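PDB 6ULY: amino acid adenylation domain-containing protein from Bacillus stratosphericus LAMA 585, which probably selects and activates an alpha-keto acid as its acyl adenylate, serving as the first adenylation domain of a nonribosomal depsipeptide synthetase. Local coordinates for residues A[500-512]-A[532-544]. Sequence-based numbering, arbitrary orientation.
Sequences SDELILFFTPKLY and MGLSASRIIPVQK
I504, I540 and V542 lie side by side on one face of a parallel strand pair, 502-509 with 539-543. CG2 of I504 is the shared methyl, 3.9 Å from CG2 of I540 and 3.8 Å from CG2 of V542; beta-branched residues suit such a place, offering a methyl close to the backbone. Farther along this face the F506 ring lies beside V542, CE1 being 3.8 Å from CG1. On the opposite face F507 swings its ring across to the neighbouring strand: with CG between its backbone N and carbonyl carbon (chi1 70°), one ring face meets CA of Q543 while CE1 lies 3.9 Å from CB of P541. L503 takes a similar first torsion (chi1 68°) and sends CD2 tip to tip against CD1 of L534, 3.5 Å away. The backbones are joined by bonds such as L505 N to I540 O (2.9 Å) and V542 N to L505 O (3.0 Å). P541 has no N-H to give, yet fits because its register partner L505 turns both backbone polar atoms to I540 and V542 instead.

Helix 514-532 completes a beta-alpha-beta crossover and packs on F507, I539 and P541, whereas I540 and V542 touch V542 and I540 of the second subunit. Apolar chemistry on both faces thus lets this small sheet bury one against its own helices and bring the other to the subunit interface.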
loop_
_atom_site.group_PDB
_atom_site.type_symbol
_atom_site.label_atom_id
_atom_site.label_comp_id
_atom_site.label_asym_id
_atom_site.label_seq_id
_atom_site.Cartn_x
_atom_site.Cartn_y
_atom_site.Cartn_z
ATOM N N SER A 500 -16.562 1.357 1.196
ATOM C CA SER A 500 -17.085 0.212 0.420
ATOM C C SER A 500 -16.016 -0.387 -0.500
ATOM O O SER A 500 -15.077 0.342 -0.877
ATOM C CB SER A 500 -18.300 0.638 -0.407
ATOM O OG SER A 500 -17.942 1.602 -1.381
ATOM N N ASP A 501 -16.167 -1.672 -0.841
ATOM C CA ASP A 501 -15.351 -2.381 -1.858
ATOM C C ASP A 501 -16.323 -2.476 -3.038
ATOM O O ASP A 501 -17.198 -3.363 -2.990
ATOM C CB ASP A 501 -14.861 -3.740 -1.353
ATOM C CG ASP A 501 -13.457 -3.704 -0.774
ATOM O OD1 ASP A 501 -12.830 -2.627 -0.826
ATOM O OD2 ASP A 501 -13.003 -4.753 -0.277
ATOM N N GLU A 502 -16.196 -1.612 -4.050
ATOM C CA GLU A 502 -17.195 -1.530 -5.145
ATOM C C GLU A 502 -16.580 -1.833 -6.510
ATOM O O GLU A 502 -15.428 -1.433 -6.768
ATOM C CB GLU A 502 -17.824 -0.134 -5.170
ATOM C CG GLU A 502 -18.612 0.204 -3.917
ATOM C CD GLU A 502 -20.109 -0.021 -4.032
ATOM O OE1 GLU A 502 -20.741 -0.326 -3.002
ATOM O OE2 GLU A 502 -20.640 0.108 -5.153
ATOM N N LEU A 503 -17.368 -2.527 -7.331
ATOM C CA LEU A 503 -17.074 -2.885 -8.746
ATOM C C LEU A 503 -17.824 -1.898 -9.656
ATOM O O LEU A 503 -19.053 -1.750 -9.493
ATOM C CB LEU A 503 -17.476 -4.343 -9.009
ATOM C CG LEU A 503 -18.973 -4.660 -8.976
ATOM C CD1 LEU A 503 -19.581 -4.637 -10.375
ATOM C CD2 LEU A 503 -19.227 -6.008 -8.317
ATOM N N ILE A 504 -17.095 -1.168 -10.539
ATOM C CA ILE A 504 -17.629 -0.184 -11.520
ATOM C C ILE A 504 -17.853 -0.962 -12.831
ATOM O O ILE A 504 -16.852 -1.460 -13.382
ATOM C CB ILE A 504 -16.643 0.984 -11.717
ATOM C CG1 ILE A 504 -15.756 1.192 -10.488
ATOM C CG2 ILE A 504 -17.384 2.257 -12.099
ATOM C CD1 ILE A 504 -16.524 1.438 -9.209
ATOM N N LEU A 505 -19.096 -1.066 -13.311
ATOM C CA LEU A 505 -19.512 -1.830 -14.513
ATOM C C LEU A 505 -19.702 -0.842 -15.678
ATOM O O LEU A 505 -20.762 -0.189 -15.757
ATOM C CB LEU A 505 -20.790 -2.607 -14.153
ATOM C CG LEU A 505 -21.100 -3.870 -14.960
ATOM C CD1 LEU A 505 -21.594 -3.530 -16.354
ATOM C CD2 LEU A 505 -19.903 -4.795 -15.032
ATOM N N PHE A 506 -18.697 -0.713 -16.548
ATOM C CA PHE A 506 -18.832 0.016 -17.836
ATOM C C PHE A 506 -19.667 -0.824 -18.799
ATOM O O PHE A 506 -19.546 -2.061 -18.814
ATOM C CB PHE A 506 -17.474 0.314 -18.474
ATOM C CG PHE A 506 -16.611 1.241 -17.660
ATOM C CD1 PHE A 506 -16.830 2.611 -17.679
ATOM C CD2 PHE A 506 -15.596 0.740 -16.853
ATOM C CE1 PHE A 506 -16.040 3.463 -16.917
ATOM C CE2 PHE A 506 -14.809 1.592 -16.091
ATOM C CZ PHE A 506 -15.029 2.953 -16.129
ATOM N N PHE A 507 -20.495 -0.174 -19.603
ATOM C CA PHE A 507 -21.273 -0.902 -20.629
ATOM C C PHE A 507 -21.536 0.009 -21.830
ATOM O O PHE A 507 -21.629 1.256 -21.708
ATOM C CB PHE A 507 -22.546 -1.496 -20.016
ATOM C CG PHE A 507 -23.600 -0.487 -19.618
ATOM C CD1 PHE A 507 -23.493 0.227 -18.432
ATOM C CD2 PHE A 507 -24.702 -0.241 -20.431
ATOM C CE1 PHE A 507 -24.458 1.156 -18.064
ATOM C CE2 PHE A 507 -25.666 0.693 -20.066
ATOM C CZ PHE A 507 -25.543 1.389 -18.881
ATOM N N THR A 508 -21.612 -0.629 -22.994
ATOM C CA THR A 508 -22.190 -0.046 -24.224
ATOM C C THR A 508 -23.685 -0.333 -24.200
ATOM O O THR A 508 -24.068 -1.505 -24.196
ATOM C CB THR A 508 -21.642 -0.704 -25.500
ATOM O OG1 THR A 508 -20.218 -0.670 -25.450
ATOM C CG2 THR A 508 -22.147 -0.045 -26.769
ATOM N N PRO A 509 -24.576 0.683 -24.196
ATOM C CA PRO A 509 -25.988 0.404 -24.422
ATOM C C PRO A 509 -26.216 0.136 -25.916
ATOM O O PRO A 509 -25.525 0.726 -26.749
ATOM C CB PRO A 509 -26.680 1.678 -23.928
ATOM C CG PRO A 509 -25.667 2.776 -24.212
ATOM C CD PRO A 509 -24.309 2.122 -24.014
ATOM N N LYS A 510 -27.159 -0.758 -26.220
ATOM C CA LYS A 510 -27.635 -0.992 -27.604
ATOM C C LYS A 510 -28.145 0.324 -28.205
ATOM O O LYS A 510 -28.182 0.439 -29.445
ATOM C CB LYS A 510 -28.740 -2.045 -27.612
ATOM C CG LYS A 510 -28.272 -3.462 -27.338
ATOM C CD LYS A 510 -29.369 -4.498 -27.506
ATOM C CE LYS A 510 -28.898 -5.890 -27.129
ATOM N NZ LYS A 510 -29.972 -6.904 -27.250
ATOM N N LEU A 511 -28.533 1.272 -27.355
ATOM C CA LEU A 511 -29.090 2.572 -27.777
ATOM C C LEU A 511 -28.637 3.624 -26.781
ATOM O O LEU A 511 -28.957 3.475 -25.598
ATOM C CB LEU A 511 -30.612 2.472 -27.788
ATOM C CG LEU A 511 -31.309 3.521 -28.633
ATOM C CD1 LEU A 511 -31.007 3.275 -30.105
ATOM C CD2 LEU A 511 -32.795 3.489 -28.351
ATOM N N TYR A 512 -27.908 4.637 -27.240
ATOM C CA TYR A 512 -27.488 5.760 -26.370
ATOM C C TYR A 512 -28.606 6.814 -26.375
ATOM O O TYR A 512 -28.448 7.907 -26.953
ATOM C CB TYR A 512 -26.096 6.271 -26.758
ATOM C CG TYR A 512 -25.447 7.077 -25.657
ATOM C CD1 TYR A 512 -26.029 8.261 -25.217
ATOM C CD2 TYR A 512 -24.296 6.644 -25.010
ATOM C CE1 TYR A 512 -25.475 9.006 -24.190
ATOM C CE2 TYR A 512 -23.728 7.381 -23.978
ATOM C CZ TYR A 512 -24.318 8.568 -23.568
ATOM O OH TYR A 512 -23.769 9.309 -22.556
ATOM N N MET A 532 -25.658 -12.925 -8.136
ATOM C CA MET A 532 -24.370 -13.147 -7.421
ATOM C C MET A 532 -24.503 -12.889 -5.912
ATOM O O MET A 532 -23.518 -13.160 -5.198
ATOM C CB MET A 532 -23.256 -12.267 -7.997
ATOM C CG MET A 532 -23.105 -12.403 -9.498
ATOM S SD MET A 532 -21.503 -11.822 -10.106
ATOM C CE MET A 532 -20.532 -13.325 -10.002
ATOM N N GLY A 533 -25.656 -12.420 -5.425
ATOM C CA GLY A 533 -25.881 -12.187 -3.984
ATOM C C GLY A 533 -25.032 -11.045 -3.445
ATOM O O GLY A 533 -24.618 -11.144 -2.275
ATOM N N LEU A 534 -24.760 -10.018 -4.264
ATOM C CA LEU A 534 -24.126 -8.743 -3.821
ATOM C C LEU A 534 -25.242 -7.757 -3.458
ATOM O O LEU A 534 -26.401 -7.992 -3.837
ATOM C CB LEU A 534 -23.233 -8.157 -4.927
ATOM C CG LEU A 534 -21.795 -8.674 -5.051
ATOM C CD1 LEU A 534 -21.162 -8.174 -6.345
ATOM C CD2 LEU A 534 -20.933 -8.268 -3.861
ATOM N N SER A 535 -24.907 -6.687 -2.738
ATOM C CA SER A 535 -25.797 -5.523 -2.530
ATOM C C SER A 535 -25.861 -4.717 -3.830
ATOM O O SER A 535 -24.799 -4.431 -4.407
ATOM C CB SER A 535 -25.307 -4.648 -1.375
ATOM O OG SER A 535 -24.029 -4.102 -1.655
ATOM N N ALA A 536 -27.063 -4.346 -4.268
ATOM C CA ALA A 536 -27.272 -3.426 -5.408
ATOM C C ALA A 536 -26.378 -2.188 -5.244
ATOM O O ALA A 536 -25.943 -1.630 -6.262
ATOM C CB ALA A 536 -28.733 -3.048 -5.505
ATOM N N SER A 537 -26.095 -1.775 -4.006
ATOM C CA SER A 537 -25.230 -0.608 -3.699
ATOM C C SER A 537 -23.774 -0.864 -4.131
ATOM O O SER A 537 -23.054 0.136 -4.256
ATOM C CB SER A 537 -25.325 -0.234 -2.244
ATOM O OG SER A 537 -24.935 -1.320 -1.417
ATOM N N ARG A 538 -23.374 -2.127 -4.298
ATOM C CA ARG A 538 -21.984 -2.538 -4.643
ATOM C C ARG A 538 -21.709 -2.418 -6.149
ATOM O O ARG A 538 -20.530 -2.562 -6.529
ATOM C CB ARG A 538 -21.731 -3.974 -4.171
ATOM C CG ARG A 538 -21.118 -4.069 -2.781
ATOM C CD ARG A 538 -21.550 -5.321 -2.040
ATOM N NE ARG A 538 -22.047 -5.029 -0.703
ATOM C CZ ARG A 538 -22.682 -5.902 0.070
ATOM N NH1 ARG A 538 -22.898 -7.132 -0.361
ATOM N NH2 ARG A 538 -23.095 -5.543 1.272
ATOM N N ILE A 539 -22.745 -2.232 -6.969
ATOM C CA ILE A 539 -22.608 -2.165 -8.453
ATOM C C ILE A 539 -22.913 -0.739 -8.937
ATOM O O ILE A 539 -23.999 -0.235 -8.588
ATOM C CB ILE A 539 -23.542 -3.191 -9.126
ATOM C CG1 ILE A 539 -23.250 -4.619 -8.654
ATOM C CG2 ILE A 539 -23.472 -3.074 -10.640
ATOM C CD1 ILE A 539 -24.436 -5.312 -8.026
ATOM N N ILE A 540 -22.013 -0.106 -9.705
ATOM C CA ILE A 540 -22.217 1.256 -10.280
ATOM C C ILE A 540 -22.240 1.106 -11.805
ATOM O O ILE A 540 -21.216 0.658 -12.357
ATOM C CB ILE A 540 -21.106 2.219 -9.818
ATOM C CG1 ILE A 540 -21.395 2.800 -8.431
ATOM C CG2 ILE A 540 -20.877 3.313 -10.850
ATOM C CD1 ILE A 540 -20.168 2.947 -7.561
ATOM N N PRO A 541 -23.337 1.450 -12.517
ATOM C CA PRO A 541 -23.365 1.329 -13.974
ATOM C C PRO A 541 -22.927 2.622 -14.674
ATOM O O PRO A 541 -23.536 3.648 -14.429
ATOM C CB PRO A 541 -24.852 1.066 -14.233
ATOM C CG PRO A 541 -25.534 1.944 -13.208
ATOM C CD PRO A 541 -24.641 1.865 -11.985
ATOM N N VAL A 542 -21.892 2.544 -15.516
ATOM C CA VAL A 542 -21.363 3.704 -16.289
ATOM C C VAL A 542 -21.510 3.414 -17.785
ATOM O O VAL A 542 -20.928 2.421 -18.261
ATOM C CB VAL A 542 -19.897 3.999 -15.920
ATOM C CG1 VAL A 542 -19.368 5.225 -16.649
ATOM C CG2 VAL A 542 -19.713 4.148 -14.418
ATOM N N GLN A 543 -22.262 4.267 -18.484
ATOM C CA GLN A 543 -22.474 4.201 -19.949
ATOM C C GLN A 543 -21.220 4.715 -20.670
ATOM O O GLN A 543 -20.576 5.659 -20.168
ATOM C CB GLN A 543 -23.731 4.979 -20.341
ATOM C CG GLN A 543 -23.634 6.496 -20.173
ATOM C CD GLN A 543 -24.269 7.013 -18.900
ATOM O OE1 GLN A 543 -24.314 6.328 -17.879
ATOM N NE2 GLN A 543 -24.802 8.229 -18.963
ATOM N N LYS A 544 -20.883 4.110 -21.812
ATOM C CA LYS A 544 -19.725 4.544 -22.649
ATOM C C LYS A 544 -20.118 4.638 -24.134
ATOM O O LYS A 544 -20.963 3.942 -24.700
ATOM C CB LYS A 544 -18.535 3.606 -22.398
ATOM C CG LYS A 544 -17.552 4.065 -21.319
ATOM C CD LYS A 544 -16.945 5.452 -21.541
ATOM C CE LYS A 544 -16.318 5.647 -22.912
ATOM N NZ LYS A 544 -16.324 7.066 -23.341
#